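Enoyl-CoA hydratase/isomerase (Shewanella pealeana, PDB 4KPK) probably acts as an isomerase or hydratase on enoyl-CoA-type substrates. Local coordinates at residues 136-141 / 156-161. Numbering follows the deposited sequence.
Sequences PTITLV and SDIAIA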
# COMPACT_ATOMS: atom_id res chain seq x y z
N PRO A 136 5.17 -14.22 -16.90
CA PRO A 136 5.98 -13.22 -16.23
C PRO A 136 6.58 -12.28 -17.22
O PRO A 136 7.03 -12.71 -18.27
CB PRO A 136 7.09 -14.04 -15.54
CG PRO A 136 7.13 -15.34 -16.25
CD PRO A 136 5.75 -15.57 -16.78
N THR A 137 6.50 -10.99 -16.89
CA THR A 137 7.09 -9.90 -17.67
C THR A 137 8.20 -9.22 -16.83
O THR A 137 8.03 -8.99 -15.67
CB THR A 137 6.02 -8.88 -18.04
OG1 THR A 137 5.36 -8.41 -16.84
CG2 THR A 137 4.97 -9.53 -18.93
N ILE A 138 9.31 -8.89 -17.47
CA ILE A 138 10.48 -8.19 -16.88
C ILE A 138 10.70 -7.00 -17.78
O ILE A 138 10.87 -7.18 -18.97
CB ILE A 138 11.76 -9.08 -16.92
CG1 ILE A 138 11.46 -10.39 -16.19
CG2 ILE A 138 12.98 -8.39 -16.22
CD1 ILE A 138 12.48 -11.44 -16.31
N THR A 139 10.67 -5.79 -17.21
CA THR A 139 11.09 -4.57 -17.92
C THR A 139 12.49 -4.02 -17.44
O THR A 139 12.73 -3.86 -16.25
CB THR A 139 9.97 -3.52 -17.83
OG1 THR A 139 8.80 -4.08 -18.44
CG2 THR A 139 10.30 -2.20 -18.55
N LEU A 140 13.38 -3.75 -18.40
CA LEU A 140 14.73 -3.22 -18.19
C LEU A 140 14.85 -1.76 -18.67
O LEU A 140 14.74 -1.48 -19.84
CB LEU A 140 15.73 -4.06 -18.97
CG LEU A 140 15.73 -5.58 -18.85
CD1 LEU A 140 16.88 -6.19 -19.67
CD2 LEU A 140 15.83 -5.94 -17.38
N VAL A 141 15.02 -0.83 -17.76
CA VAL A 141 14.85 0.58 -18.06
C VAL A 141 16.18 1.34 -17.92
O VAL A 141 16.72 1.37 -16.85
CB VAL A 141 13.84 1.24 -17.09
CG1 VAL A 141 13.67 2.72 -17.42
CG2 VAL A 141 12.48 0.53 -17.10
N SER A 156 4.49 -4.18 -15.46
CA SER A 156 5.39 -5.33 -15.53
C SER A 156 5.48 -5.96 -14.19
O SER A 156 5.25 -5.32 -13.21
CB SER A 156 6.77 -4.91 -16.00
OG SER A 156 6.67 -4.35 -17.31
N ASP A 157 5.80 -7.25 -14.14
CA ASP A 157 5.89 -7.94 -12.86
C ASP A 157 7.26 -7.60 -12.15
O ASP A 157 7.32 -7.53 -10.91
CB ASP A 157 5.72 -9.44 -13.06
CG ASP A 157 4.32 -9.81 -13.63
OD1 ASP A 157 3.29 -9.32 -13.11
OD2 ASP A 157 4.25 -10.61 -14.61
N ILE A 158 8.30 -7.42 -12.95
CA ILE A 158 9.68 -7.10 -12.49
C ILE A 158 10.22 -6.00 -13.37
O ILE A 158 10.08 -6.07 -14.58
CB ILE A 158 10.65 -8.29 -12.51
CG1 ILE A 158 10.29 -9.31 -11.40
CG2 ILE A 158 12.07 -7.85 -12.18
CD1 ILE A 158 9.97 -10.66 -11.94
N ALA A 159 10.78 -4.97 -12.72
CA ALA A 159 11.44 -3.85 -13.37
C ALA A 159 12.82 -3.54 -12.72
O ALA A 159 13.00 -3.46 -11.45
CB ALA A 159 10.55 -2.62 -13.29
N ILE A 160 13.80 -3.38 -13.61
CA ILE A 160 15.19 -3.08 -13.23
C ILE A 160 15.59 -1.88 -14.03
O ILE A 160 15.26 -1.80 -15.22
CB ILE A 160 16.10 -4.26 -13.60
CG1 ILE A 160 15.46 -5.52 -13.06
CG2 ILE A 160 17.50 -4.09 -13.01
CD1 ILE A 160 16.04 -6.78 -13.61
N ALA A 161 16.16 -0.89 -13.38
CA ALA A 161 16.61 0.32 -14.07
C ALA A 161 18.14 0.55 -13.82
O ALA A 161 18.66 -0.02 -12.87
CB ALA A 161 15.83 1.52 -13.63
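Thr137 and Asp157 cross at about a right angle at the start of strand 137-141 and just before strand 158-161, and each grips the other's backbone. Asp157 OD2 accepts the backbone N-H of Thr137 (N to OD2 3.2 Å) on its anti side, 23° out of the carboxylate plane. In return, Thr137 OG1 accepts the N-H of Asp157 (N to OG1 3.0 Å); a chi1 of 56°, which sets OG1 between the backbone N and the carbonyl carbon, turns the hydroxyl to this donor. Asp157 also forms salt bridges, through OD2 to Lys245 and through OD1 to Arg195 of a second subunit. Without the carboxylate, as with an alanine here, both cations would probably lose this mate and the Thr137 N-H its acceptor. One residue before Asp157, Ser156 turns its hydroxyl to that of Thr139; Thr139 OG1 and Ser156 OG meet tip to tip at 2.4 Å, too short for the exact spacing to be trusted. Ser156 OG is hydrogen-bonded to Leu152 O of helix 148-155. Backbone bonds then join the strands, from Thr139 N to Ile158 O (2.7 Å), Ile160 N to Thr139 O, and Val141 N to Ile160 O. On one face Ile138 and Ile158 lie alongside, pointing the same way, their CG2 methyls 4.2 Å apart. Leu140 and Ile160 also lie alongside, Leu140 CD2 to Ile160 CD1 3.9 Å, and helix 222-235 packs on Ile138 and Ile160. The face of Thr139, Val141 and Ala159 receives Ile153. Helix 148-155 links these neighbouring parallel strands in a beta-alpha-beta crossover, part of the core of the crotonase fold.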